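Local coordinates for nucleoporin nup120 (Schizosaccharomyces pombe, PDB 4GQ2), which serves as a structural constituent of the nuclear pore complex, the assembly through which transport into and out of the nucleus passes, at residues A[30-35]-A[162-167]; A[105-110]-A[137-142]; A[126-131]-A[179-184]; A[191-196]-A[208-213]. One frame throughout, in Å; residues are numbered along the deposited sequence.

Contact 1: residues A[30-35]-A[162-167]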
loop_
_atom_site.group_PDB
_atom_site.type_symbol
_atom_site.label_atom_id
_atom_site.label_comp_id
_atom_site.label_asym_id
_atom_site.label_seq_id
_atom_site.Cartn_x
_atom_site.Cartn_y
_atom_site.Cartn_z
ATOM N N LEU A 30 -8.748 40.309 19.445
ATOM C CA LEU A 30 -8.600 41.400 20.414
ATOM C C LEU A 30 -7.908 42.614 19.786
ATOM O O LEU A 30 -7.492 42.566 18.626
ATOM C CB LEU A 30 -7.868 40.915 21.673
ATOM C CG LEU A 30 -8.726 40.537 22.891
ATOM C CD1 LEU A 30 -9.656 39.356 22.633
ATOM C CD2 LEU A 30 -7.839 40.249 24.092
ATOM N N GLU A 31 -7.788 43.700 20.549
ATOM C CA GLU A 31 -7.358 44.989 19.990
ATOM C C GLU A 31 -5.865 45.060 19.650
ATOM O O GLU A 31 -5.500 45.394 18.519
ATOM C CB GLU A 31 -7.770 46.143 20.908
ATOM C CG GLU A 31 -8.283 47.360 20.157
ATOM C CD GLU A 31 -9.125 48.268 21.030
ATOM O OE1 GLU A 31 -8.552 48.958 21.901
ATOM O OE2 GLU A 31 -10.360 48.294 20.840
ATOM N N ASN A 32 -5.014 44.755 20.627
ATOM C CA ASN A 32 -3.574 44.640 20.394
ATOM C C ASN A 32 -3.193 43.166 20.304
ATOM O O ASN A 32 -2.614 42.588 21.231
ATOM C CB ASN A 32 -2.787 45.373 21.482
ATOM C CG ASN A 32 -3.129 46.850 21.545
ATOM O OD1 ASN A 32 -2.994 47.575 20.556
ATOM N ND2 ASN A 32 -3.584 47.303 22.711
ATOM N N ASP A 33 -3.529 42.584 19.155
ATOM C CA ASP A 33 -3.583 41.130 18.962
ATOM C C ASP A 33 -2.330 40.287 19.215
ATOM O O ASP A 33 -2.418 39.295 19.939
ATOM C CB ASP A 33 -4.208 40.790 17.609
ATOM C CG ASP A 33 -5.645 40.361 17.741
ATOM O OD1 ASP A 33 -6.026 39.915 18.853
ATOM O OD2 ASP A 33 -6.385 40.461 16.740
ATOM N N SER A 34 -1.181 40.629 18.625
ATOM C CA SER A 34 -1.027 41.700 17.646
ATOM C C SER A 34 -0.472 41.105 16.354
ATOM O O SER A 34 -1.213 40.951 15.383
ATOM C CB SER A 34 -0.140 42.838 18.186
ATOM O OG SER A 34 1.230 42.469 18.262
ATOM N N GLU A 35 0.822 40.768 16.361
ATOM C CA GLU A 35 1.498 40.104 15.236
ATOM C C GLU A 35 2.504 39.053 15.724
ATOM O O GLU A 35 3.495 39.368 16.395
ATOM C CB GLU A 35 2.204 41.117 14.320
ATOM C CG GLU A 35 1.285 41.961 13.443
ATOM C CD GLU A 35 0.736 43.190 14.153
ATOM O OE1 GLU A 35 1.248 43.545 15.240
ATOM O OE2 GLU A 35 -0.211 43.806 13.618
ATOM N N CYS A 162 -10.228 34.671 26.553
ATOM C CA CYS A 162 -8.987 35.433 26.392
ATOM C C CYS A 162 -8.686 36.319 27.587
ATOM O O CYS A 162 -9.560 37.035 28.085
ATOM C CB CYS A 162 -9.039 36.292 25.131
ATOM S SG CYS A 162 -9.609 35.367 23.702
ATOM N N TYR A 163 -7.433 36.278 28.026
ATOM C CA TYR A 163 -6.986 37.053 29.171
ATOM C C TYR A 163 -5.744 37.854 28.826
ATOM O O TYR A 163 -4.871 37.373 28.104
ATOM C CB TYR A 163 -6.680 36.128 30.341
ATOM C CG TYR A 163 -7.872 35.356 30.848
ATOM C CD1 TYR A 163 -8.748 35.917 31.780
ATOM C CD2 TYR A 163 -8.119 34.054 30.410
ATOM C CE1 TYR A 163 -9.841 35.205 32.260
ATOM C CE2 TYR A 163 -9.212 33.337 30.876
ATOM C CZ TYR A 163 -10.068 33.915 31.802
ATOM O OH TYR A 163 -11.150 33.205 32.270
ATOM N N ARG A 164 -5.676 39.077 29.350
ATOM C CA ARG A 164 -4.487 39.915 29.227
ATOM C C ARG A 164 -3.944 40.250 30.617
ATOM O O ARG A 164 -4.266 41.303 31.170
ATOM C CB ARG A 164 -4.799 41.193 28.448
ATOM C CG ARG A 164 -4.920 41.000 26.949
ATOM C CD ARG A 164 -5.234 42.319 26.268
ATOM N NE ARG A 164 -5.218 42.197 24.813
ATOM C CZ ARG A 164 -5.556 43.170 23.971
ATOM N NH1 ARG A 164 -5.941 44.357 24.424
ATOM N NH2 ARG A 164 -5.507 42.952 22.667
ATOM N N PRO A 165 -3.113 39.354 31.184
ATOM C CA PRO A 165 -2.608 39.538 32.543
ATOM C C PRO A 165 -1.729 40.776 32.633
ATOM O O PRO A 165 -0.955 41.055 31.716
ATOM C CB PRO A 165 -1.775 38.272 32.797
ATOM C CG PRO A 165 -2.165 37.316 31.716
ATOM C CD PRO A 165 -2.500 38.180 30.541
ATOM N N ILE A 166 -1.869 41.510 33.733
ATOM C CA ILE A 166 -1.187 42.790 33.907
ATOM C C ILE A 166 0.330 42.622 33.952
ATOM O O ILE A 166 1.057 43.396 33.329
ATOM C CB ILE A 166 -1.752 43.558 35.126
ATOM C CG1 ILE A 166 -3.156 44.083 34.787
ATOM C CG2 ILE A 166 -0.836 44.708 35.531
ATOM C CD1 ILE A 166 -4.034 44.351 35.989
ATOM N N SER A 167 0.798 41.579 34.636
ATOM C CA SER A 167 2.231 41.280 34.715
ATOM C C SER A 167 2.911 41.063 33.352
ATOM O O SER A 167 4.133 41.194 33.237
ATOM C CB SER A 167 2.483 40.088 35.640
ATOM O OG SER A 167 1.838 38.921 35.164
#

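Contact 2: residues A[105-110]-A[137-142]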
loop_
_atom_site.group_PDB
_atom_site.type_symbol
_atom_site.label_atom_id
_atom_site.label_comp_id
_atom_site.label_asym_id
_atom_site.label_seq_id
_atom_site.Cartn_x
_atom_site.Cartn_y
_atom_site.Cartn_z
ATOM N N ILE A 105 -6.119 25.219 15.412
ATOM C CA ILE A 105 -6.499 26.453 16.080
ATOM C C ILE A 105 -5.603 27.570 15.576
ATOM O O ILE A 105 -4.382 27.466 15.642
ATOM C CB ILE A 105 -6.374 26.305 17.612
ATOM C CG1 ILE A 105 -7.310 25.196 18.097
ATOM C CG2 ILE A 105 -6.697 27.616 18.316
ATOM C CD1 ILE A 105 -7.044 24.672 19.491
ATOM N N HIS A 106 -6.214 28.629 15.059
ATOM C CA HIS A 106 -5.470 29.781 14.550
ATOM C C HIS A 106 -5.435 30.871 15.573
ATOM O O HIS A 106 -6.413 31.088 16.301
ATOM C CB HIS A 106 -6.085 30.327 13.269
ATOM C CG HIS A 106 -6.222 29.308 12.172
ATOM N ND1 HIS A 106 -5.316 29.187 11.180
ATOM C CD2 HIS A 106 -7.210 28.356 11.926
ATOM C CE1 HIS A 106 -5.702 28.207 10.342
ATOM N NE2 HIS A 106 -6.861 27.697 10.802
ATOM N N PHE A 107 -4.295 31.561 15.617
ATOM C CA PHE A 107 -4.030 32.636 16.561
ATOM C C PHE A 107 -3.639 33.894 15.796
ATOM O O PHE A 107 -3.168 33.794 14.660
ATOM C CB PHE A 107 -2.890 32.233 17.498
ATOM C CG PHE A 107 -3.263 31.168 18.485
ATOM C CD1 PHE A 107 -3.205 29.821 18.135
ATOM C CD2 PHE A 107 -3.667 31.510 19.774
ATOM C CE1 PHE A 107 -3.546 28.840 19.051
ATOM C CE2 PHE A 107 -4.014 30.530 20.695
ATOM C CZ PHE A 107 -3.953 29.194 20.332
ATOM N N PRO A 108 -3.841 35.083 16.409
ATOM C CA PRO A 108 -3.443 36.348 15.779
ATOM C C PRO A 108 -1.941 36.578 15.884
ATOM O O PRO A 108 -1.390 37.426 15.174
ATOM C CB PRO A 108 -4.188 37.413 16.598
ATOM C CG PRO A 108 -5.082 36.683 17.544
ATOM C CD PRO A 108 -4.508 35.310 17.703
ATOM N N SER A 109 -1.300 35.828 16.780
ATOM C CA SER A 109 0.146 35.862 16.975
ATOM C C SER A 109 0.659 34.458 17.299
ATOM O O SER A 109 -0.084 33.643 17.850
ATOM C CB SER A 109 0.486 36.824 18.110
ATOM O OG SER A 109 1.769 36.563 18.641
ATOM N N ASN A 110 1.924 34.188 16.968
ATOM C CA ASN A 110 2.542 32.883 17.202
ATOM C C ASN A 110 2.539 32.464 18.669
ATOM O O ASN A 110 2.955 33.231 19.533
ATOM C CB ASN A 110 3.986 32.857 16.668
ATOM C CG ASN A 110 4.065 32.533 15.180
ATOM O OD1 ASN A 110 3.259 31.771 14.651
ATOM N ND2 ASN A 110 5.050 33.107 14.501
ATOM N N VAL A 137 -0.937 37.466 24.927
ATOM C CA VAL A 137 -2.312 37.138 25.312
ATOM C C VAL A 137 -2.364 35.703 25.854
ATOM O O VAL A 137 -1.785 34.796 25.265
ATOM C CB VAL A 137 -3.286 37.296 24.124
ATOM C CG1 VAL A 137 -4.712 37.003 24.555
ATOM C CG2 VAL A 137 -3.206 38.704 23.543
ATOM N N LEU A 138 -3.037 35.507 26.987
ATOM C CA LEU A 138 -3.246 34.173 27.546
ATOM C C LEU A 138 -4.604 33.628 27.116
ATOM O O LEU A 138 -5.643 34.258 27.335
ATOM C CB LEU A 138 -3.145 34.193 29.077
ATOM C CG LEU A 138 -3.688 32.973 29.841
ATOM C CD1 LEU A 138 -2.807 31.738 29.678
ATOM C CD2 LEU A 138 -3.859 33.296 31.316
ATOM N N TYR A 139 -4.591 32.448 26.504
ATOM C CA TYR A 139 -5.817 31.841 26.026
ATOM C C TYR A 139 -6.170 30.620 26.837
ATOM O O TYR A 139 -5.305 29.813 27.162
ATOM C CB TYR A 139 -5.699 31.476 24.560
ATOM C CG TYR A 139 -5.503 32.655 23.638
ATOM C CD1 TYR A 139 -6.598 33.363 23.134
ATOM C CD2 TYR A 139 -4.222 33.051 23.249
ATOM C CE1 TYR A 139 -6.421 34.440 22.274
ATOM C CE2 TYR A 139 -4.036 34.122 22.383
ATOM C CZ TYR A 139 -5.135 34.812 21.898
ATOM O OH TYR A 139 -4.945 35.877 21.041
ATOM N N TYR A 140 -7.452 30.501 27.163
ATOM C CA TYR A 140 -7.948 29.401 27.976
ATOM C C TYR A 140 -8.952 28.608 27.141
ATOM O O TYR A 140 -10.123 28.998 27.017
ATOM C CB TYR A 140 -8.579 29.952 29.260
ATOM C CG TYR A 140 -9.089 28.906 30.221
ATOM C CD1 TYR A 140 -8.240 28.299 31.141
ATOM C CD2 TYR A 140 -10.427 28.536 30.224
ATOM C CE1 TYR A 140 -8.711 27.350 32.035
ATOM C CE2 TYR A 140 -10.908 27.585 31.108
ATOM C CZ TYR A 140 -10.054 26.995 32.009
ATOM O OH TYR A 140 -10.557 26.049 32.878
ATOM N N ILE A 141 -8.473 27.504 26.564
ATOM C CA ILE A 141 -9.235 26.731 25.578
ATOM C C ILE A 141 -9.781 25.427 26.150
ATOM O O ILE A 141 -9.022 24.586 26.644
ATOM C CB ILE A 141 -8.394 26.433 24.315
ATOM C CG1 ILE A 141 -7.945 27.733 23.642
ATOM C CG2 ILE A 141 -9.186 25.590 23.320
ATOM C CD1 ILE A 141 -6.743 27.563 22.732
ATOM N N ARG A 142 -11.101 25.270 26.083
ATOM C CA ARG A 142 -11.763 24.040 26.517
ATOM C C ARG A 142 -11.963 23.085 25.342
ATOM O O ARG A 142 -12.575 23.445 24.339
ATOM C CB ARG A 142 -13.114 24.340 27.165
ATOM C CG ARG A 142 -13.064 24.711 28.639
ATOM C CD ARG A 142 -14.450 24.538 29.246
ATOM N NE ARG A 142 -14.686 25.353 30.438
ATOM C CZ ARG A 142 -15.009 26.645 30.423
ATOM N NH1 ARG A 142 -15.113 27.306 29.275
ATOM N NH2 ARG A 142 -15.216 27.283 31.563
#

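Contact 3: residues A[126-131]-A[179-184]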
loop_
_atom_site.group_PDB
_atom_site.type_symbol
_atom_site.label_atom_id
_atom_site.label_comp_id
_atom_site.label_asym_id
_atom_site.label_seq_id
_atom_site.Cartn_x
_atom_site.Cartn_y
_atom_site.Cartn_z
ATOM N N THR A 126 -13.573 17.288 30.845
ATOM C CA THR A 126 -13.047 18.138 29.773
ATOM C C THR A 126 -11.566 18.483 29.956
ATOM O O THR A 126 -11.083 18.642 31.081
ATOM C CB THR A 126 -13.891 19.427 29.574
ATOM O OG1 THR A 126 -13.134 20.392 28.832
ATOM C CG2 THR A 126 -14.298 20.043 30.903
ATOM N N THR A 127 -10.857 18.582 28.833
ATOM C CA THR A 127 -9.442 18.934 28.825
ATOM C C THR A 127 -9.277 20.417 28.499
ATOM O O THR A 127 -9.971 20.957 27.635
ATOM C CB THR A 127 -8.644 18.069 27.818
ATOM O OG1 THR A 127 -8.859 16.679 28.096
ATOM C CG2 THR A 127 -7.151 18.348 27.911
ATOM N N ILE A 128 -8.342 21.056 29.196
ATOM C CA ILE A 128 -8.075 22.485 29.079
ATOM C C ILE A 128 -6.693 22.726 28.472
ATOM O O ILE A 128 -5.736 22.024 28.802
ATOM C CB ILE A 128 -8.193 23.162 30.473
ATOM C CG1 ILE A 128 -9.630 23.625 30.728
ATOM C CG2 ILE A 128 -7.243 24.339 30.628
ATOM C CD1 ILE A 128 -10.563 22.545 31.237
ATOM N N ILE A 129 -6.596 23.701 27.570
ATOM C CA ILE A 129 -5.292 24.178 27.109
ATOM C C ILE A 129 -5.065 25.648 27.473
ATOM O O ILE A 129 -5.885 26.514 27.151
ATOM C CB ILE A 129 -5.105 24.024 25.587
ATOM C CG1 ILE A 129 -5.423 22.603 25.141
ATOM C CG2 ILE A 129 -3.676 24.397 25.183
ATOM C CD1 ILE A 129 -5.708 22.501 23.660
ATOM N N TYR A 130 -3.947 25.908 28.149
ATOM C CA TYR A 130 -3.420 27.255 28.322
ATOM C C TYR A 130 -2.405 27.521 27.217
ATOM O O TYR A 130 -1.480 26.731 27.020
ATOM C CB TYR A 130 -2.704 27.391 29.665
ATOM C CG TYR A 130 -3.546 27.147 30.894
ATOM C CD1 TYR A 130 -4.325 28.165 31.449
ATOM C CD2 TYR A 130 -3.537 25.904 31.524
ATOM C CE1 TYR A 130 -5.091 27.942 32.585
ATOM C CE2 TYR A 130 -4.301 25.670 32.659
ATOM C CZ TYR A 130 -5.072 26.689 33.186
ATOM O OH TYR A 130 -5.821 26.452 34.315
ATOM N N ALA A 131 -2.574 28.637 26.510
ATOM C CA ALA A 131 -1.645 29.047 25.462
ATOM C C ALA A 131 -1.316 30.532 25.545
ATOM O O ALA A 131 -2.205 31.367 25.730
ATOM C CB ALA A 131 -2.209 28.708 24.091
ATOM N N ILE A 179 -1.359 24.469 37.113
ATOM C CA ILE A 179 -1.526 23.985 38.484
ATOM C C ILE A 179 -2.830 23.199 38.579
ATOM O O ILE A 179 -2.929 22.221 39.322
ATOM C CB ILE A 179 -1.512 25.157 39.498
ATOM C CG1 ILE A 179 -0.149 25.868 39.497
ATOM C CG2 ILE A 179 -1.901 24.699 40.901
ATOM C CD1 ILE A 179 1.056 24.950 39.571
ATOM N N SER A 180 -3.813 23.635 37.792
ATOM C CA SER A 180 -5.159 23.088 37.801
ATOM C C SER A 180 -5.925 23.618 36.593
ATOM O O SER A 180 -5.359 24.303 35.733
ATOM C CB SER A 180 -5.887 23.507 39.082
ATOM O OG SER A 180 -6.131 24.905 39.084
ATOM N N THR A 181 -7.219 23.320 36.550
ATOM C CA THR A 181 -8.094 23.802 35.484
ATOM C C THR A 181 -8.422 25.285 35.604
ATOM O O THR A 181 -9.108 25.839 34.750
ATOM C CB THR A 181 -9.408 22.993 35.401
ATOM O OG1 THR A 181 -9.858 22.654 36.721
ATOM C CG2 THR A 181 -9.192 21.723 34.597
ATOM N N SER A 182 -7.927 25.934 36.653
ATOM C CA SER A 182 -8.183 27.358 36.840
ATOM C C SER A 182 -6.938 28.131 37.268
ATOM O O SER A 182 -6.945 29.365 37.290
ATOM C CB SER A 182 -9.318 27.570 37.843
ATOM O OG SER A 182 -8.948 27.109 39.133
ATOM N N GLU A 183 -5.870 27.406 37.593
ATOM C CA GLU A 183 -4.632 28.025 38.068
ATOM C C GLU A 183 -3.428 27.638 37.225
ATOM O O GLU A 183 -3.249 26.474 36.870
ATOM C CB GLU A 183 -4.374 27.665 39.537
ATOM C CG GLU A 183 -5.357 28.277 40.529
ATOM C CD GLU A 183 -5.471 27.470 41.810
ATOM O OE1 GLU A 183 -5.980 26.325 41.760
ATOM O OE2 GLU A 183 -5.057 27.985 42.869
ATOM N N ILE A 184 -2.604 28.632 36.915
ATOM C CA ILE A 184 -1.352 28.422 36.195
ATOM C C ILE A 184 -0.257 29.361 36.714
ATOM O O ILE A 184 -0.530 30.494 37.106
ATOM C CB ILE A 184 -1.539 28.586 34.662
ATOM C CG1 ILE A 184 -0.226 28.317 33.921
ATOM C CG2 ILE A 184 -2.083 29.969 34.311
ATOM C CD1 ILE A 184 -0.403 27.660 32.575
#

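Contact 4: residues A[191-196]-A[208-213]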
loop_
_atom_site.group_PDB
_atom_site.type_symbol
_atom_site.label_atom_id
_atom_site.label_comp_id
_atom_site.label_asym_id
_atom_site.label_seq_id
_atom_site.Cartn_x
_atom_site.Cartn_y
_atom_site.Cartn_z
ATOM N N GLY A 191 13.415 37.380 35.150
ATOM C CA GLY A 191 13.237 37.066 36.566
ATOM C C GLY A 191 11.818 37.301 37.046
ATOM O O GLY A 191 11.114 38.173 36.528
ATOM N N GLY A 192 11.401 36.526 38.045
ATOM C CA GLY A 192 10.057 36.652 38.602
ATOM C C GLY A 192 9.102 35.523 38.251
ATOM O O GLY A 192 9.358 34.728 37.344
ATOM N N LEU A 193 7.988 35.468 38.975
ATOM C CA LEU A 193 7.030 34.373 38.865
ATOM C C LEU A 193 5.640 34.810 39.325
ATOM O O LEU A 193 5.473 35.310 40.438
ATOM C CB LEU A 193 7.507 33.170 39.691
ATOM C CG LEU A 193 6.671 31.885 39.702
ATOM C CD1 LEU A 193 6.926 31.044 38.457
ATOM C CD2 LEU A 193 6.966 31.080 40.956
ATOM N N THR A 194 4.649 34.603 38.465
ATOM C CA THR A 194 3.266 34.953 38.773
ATOM C C THR A 194 2.369 33.716 38.844
ATOM O O THR A 194 2.633 32.704 38.190
ATOM C CB THR A 194 2.688 35.958 37.746
ATOM O OG1 THR A 194 1.362 36.332 38.133
ATOM C CG2 THR A 194 2.635 35.357 36.346
ATOM N N LYS A 195 1.319 33.800 39.652
ATOM C CA LYS A 195 0.259 32.804 39.612
ATOM C C LYS A 195 -1.005 33.476 39.097
ATOM O O LYS A 195 -1.585 34.331 39.770
ATOM C CB LYS A 195 0.021 32.162 40.985
ATOM C CG LYS A 195 -0.966 31.003 40.946
ATOM C CD LYS A 195 -1.412 30.563 42.334
ATOM C CE LYS A 195 -0.438 29.574 42.953
ATOM N NZ LYS A 195 -0.841 29.208 44.339
ATOM N N ILE A 196 -1.408 33.103 37.887
ATOM C CA ILE A 196 -2.646 33.592 37.304
ATOM C C ILE A 196 -3.794 32.674 37.722
ATOM O O ILE A 196 -3.756 31.476 37.447
ATOM C CB ILE A 196 -2.539 33.692 35.766
ATOM C CG1 ILE A 196 -1.381 34.625 35.383
ATOM C CG2 ILE A 196 -3.857 34.169 35.161
ATOM C CD1 ILE A 196 -0.919 34.503 33.947
ATOM N N GLN A 208 -1.242 36.500 41.559
ATOM C CA GLN A 208 -0.545 36.505 42.841
ATOM C C GLN A 208 0.956 36.626 42.593
ATOM O O GLN A 208 1.554 35.793 41.903
ATOM C CB GLN A 208 -0.862 35.251 43.665
ATOM C CG GLN A 208 -2.248 35.248 44.293
ATOM C CD GLN A 208 -2.530 34.008 45.127
ATOM O OE1 GLN A 208 -1.972 32.936 44.892
ATOM N NE2 GLN A 208 -3.412 34.152 46.106
ATOM N N HIS A 209 1.544 37.689 43.140
ATOM C CA HIS A 209 2.979 37.941 43.057
ATOM C C HIS A 209 3.672 36.971 43.971
ATOM O O HIS A 209 3.383 36.928 45.170
ATOM C CB HIS A 209 3.268 39.377 43.491
ATOM C CG HIS A 209 4.443 40.013 42.784
ATOM N ND1 HIS A 209 4.290 40.940 41.815
ATOM C CD2 HIS A 209 5.816 39.833 42.943
ATOM C CE1 HIS A 209 5.501 41.330 41.372
ATOM N NE2 HIS A 209 6.435 40.652 42.065
ATOM N N ILE A 210 4.572 36.164 43.418
ATOM C CA ILE A 210 5.325 35.197 44.218
ATOM C C ILE A 210 6.747 35.711 44.440
ATOM O O ILE A 210 7.446 36.068 43.490
ATOM C CB ILE A 210 5.307 33.783 43.591
ATOM C CG1 ILE A 210 3.891 33.198 43.651
ATOM C CG2 ILE A 210 6.290 32.860 44.305
ATOM C CD1 ILE A 210 3.699 31.935 42.836
ATOM N N ASP A 211 7.156 35.736 45.706
ATOM C CA ASP A 211 8.355 36.456 46.139
ATOM C C ASP A 211 9.634 35.622 46.189
ATOM O O ASP A 211 10.685 36.133 46.585
ATOM C CB ASP A 211 8.095 37.114 47.501
ATOM C CG ASP A 211 7.035 38.203 47.428
ATOM O OD1 ASP A 211 7.207 39.144 46.624
ATOM O OD2 ASP A 211 6.032 38.121 48.175
ATOM N N ASP A 212 9.546 34.357 45.775
ATOM C CA ASP A 212 10.680 33.420 45.824
ATOM C C ASP A 212 11.380 33.460 47.187
ATOM O O ASP A 212 12.602 33.626 47.267
ATOM C CB ASP A 212 11.682 33.694 44.688
ATOM C CG ASP A 212 11.223 33.146 43.342
ATOM O OD1 ASP A 212 10.200 32.431 43.290
ATOM O OD2 ASP A 212 11.899 33.428 42.329
ATOM N N SER A 213 10.591 33.299 48.249
ATOM C CA SER A 213 11.050 33.518 49.624
ATOM C C SER A 213 11.936 32.396 50.183
ATOM O O SER A 213 11.578 31.722 51.157
ATOM C CB SER A 213 9.852 33.783 50.547
ATOM O OG SER A 213 8.918 32.718 50.494
#

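Contact 1: residues A[30-35]-A[162-167]
Leu30 and Arg164 meet from opposite directions and make most of this surface contact. The apolar part comes first: CD2 of Leu30 lies over one face of the Arg164 guanidinium, 3.3 Å from Arg164 NE, and also touches the CD methylene that leads to it. The other methyl of Leu30, CD1, reaches back to the strand end and packs on Cys162 CB at 4.0 Å. One leucine fork thus spans Cys162 at the strand end and Arg164 just beyond it.

The polar part is set by the length of the arginine. Its chain is fully extended from CG to NE (chi2 180°, chi3 174°), which carries NH2 into the bend formed by residues 30-33. There it comes closer to the backbone N-H groups of Glu31 and Asn32 than donors should, so the detail of its placement is doubtful. The Asn32 and Arg164 side chains cross at about a right angle, although the amide and guanidinium planes are only 18° apart. Carboxylates lie nearby without forming a salt bridge: Asp33 OD1 is 4.9 Å from Arg164 NH2, and Glu31 OE1 is 5.9 Å from Arg164 NH1. Their charge probably favours the arginine at this position through space.

Within 30-35 the bend is tied by Leu30 N, which donates to Asp33 OD1 at 2.8 Å on the syn side of the carboxylate. The arrangement is loop packing at the rim of a beta-propeller blade, with the loop after strand 21-26 lying against the outermost strand 160-163 of the next sheet.

Contact 2: residues A[105-110]-A[137-142]
Two neighbouring sheets of the beta-propeller face each other here, and the aromatic pair Phe107 and Tyr139 fills the space between the end of strand 101-106 and strand 138-143. The rings form a T-shaped (edge-to-face) stack with centroids 5.2 Å apart and planes at 75°. Phe107 is the edge: its CE2 comes over one face of Tyr139, 3.6 Å from Tyr139 CD2, and on that face its CD2 comes to 3.7 Å from Tyr139 CE2. The CB of Phe107 does not point at 137-142; with CG anti to the carbonyl carbon (chi1 -71°), the ring swings toward that segment. The two aromatic side chains slide past each other in opposite directions.

The tip of the same phenylalanine, CZ, reaches Ile141 CD1 at 4.0 Å. Two residues earlier, Ile105 CD1 meets the same methyl at 4.4 Å, so a single isoleucine carbon touches two residues of 105-110. At the other end of the tyrosine, the hydroxyl lies 3.4 Å from Pro108 CD, the proline coming obliquely to the ring. Val137 CG1 covers part of a Tyr139 face, 3.5 Å above the plane, and Thr133, Cys160 and Cys162 also touch this tyrosine.

Four of the five touching residues are buried, and carbon meets carbon except where Pro108 CD rests on Tyr139 OH. Between these segments the contact is van der Waals packing plus the weak electrostatics of a ring edge on a pi face.

Contact 3: residues A[126-131]-A[179-184]
The hydroxyl of Tyr130 donates to the carbonyl O of Ser180 over 2.6 Å, the one hydrogen bond that joins the two segments. The acceptor stands at the edge of the tyrosine ring, while the donor is tilted 26° from the carbonyl plane of Ser180, with a C=O...donor angle of 139°. The phenol tip thereby enters the turn 180-183, where it also lies close to the backbone of Thr181 and Ser182.

That turn is braced from within. Ser180 OG accepts from Ser182 N at 3.2 Å, an ST turn, and donates a hydrogen bond to Glu183 OE1, with a weak second bond arriving from Glu183 N. Glu183 O accepts from both Ile179 N and Ser180 N, closing the turn, which probably steadies the Ser180 carbonyl.

Behind the hydroxyl the ring is clamped between aliphatic groups. Ile184 CD1 makes a CH-pi contact over one face, 4.0 Å from the centroid and nearest to Tyr130 CG. It gets there because CG1 of Ile184 is anti to the backbone N (chi1 -178°), while the CG2 branch lies over the same face, above the CD1-CE1 side. Ile128 CG2 lies on the opposite face, 3.8 Å above the plane and offset to the rim. The other branch of Ile128 ends in CD1, 3.7 Å from Thr181 CG2, the two side chains crossing at about a right angle.

Tyr140 also meets the Tyr130 ring. The whole is interblade packing of a beta-propeller: a central strand of one four-stranded sheet set against the hairpin turn between strands 173-178 and 183-188 of the next.

Contact 4: residues A[191-196]-A[208-213]
Lys195, paired with Gln208 across the hairpin, can be followed outward from the backbone. Its CB packs on Ile210 CD1 at 4.1 Å and lies beside Gln208 O. With CG anti to the backbone N (chi1 -173°), the chain runs out alongside the glutamine, both pointing the same way. CD then comes to 3.5 Å from Gln208 OE1. A bend at chi3 (-85°) turns the end, and NZ finishes 3.9 Å from that oxygen; NZ is hydrogen-bonded to Asn267 OD1, and weakly to Leu264 O. The amide of Asn267 also donates to Gln208 OE1, bridging the two neighbours.

On the same face Leu193 CD2 touches both CG2 and CD1 of Ile210, each at 3.9 Å, and Leu262 of strand 258-263 packs on this pair. Thr194 and His209 form the non-hydrogen-bonded pair on the other face, where Thr194 OG1 bonds Glu207.

The backbones are joined by Lys195 N to Gln208 O at 3.0 Å and Gln208 N to Lys195 O at 2.8 Å, the two bonds of an antiparallel hydrogen-bonded pair. A third bond, Ile210 N to Leu193 O at 3.2 Å, is longer than these two.

The chemistry is graded along one face of the outer hairpin: an aliphatic patch at Leu193 and Ile210 gives way to an amide and ammonium cluster at Lys195 and Gln208, both tied through Asn267 to the loop between strands 258-263 and 268-274 of the following sheet.

Contacts 1 and 2 both join the region of strands 21-26 and 101-106 to the propeller sheet of residues 115-163; contact 3 joins that sheet to the next, and contact 4 lies within the next. Contacts 1 and 2, with centres about 10 Å apart, share neighbouring strands 160-163 and 138-143: Tyr163 N lies 2.8 Å from Leu138 O, and Cys162 SG rests on Tyr139 CE1. Contact 2 is nested along the chain inside the loop that contact 1 closes. Contact 3 lies about 13 Å from contact 2, centre to centre, through neighbouring strands 126-133 and 138-143, where Tyr139 N meets Ala131 O at 2.7 Å. Ile196 N of contact 4 is 2.9 Å from Ile184 O of contact 3, while Pro165 of contact 1 packs on Ile196.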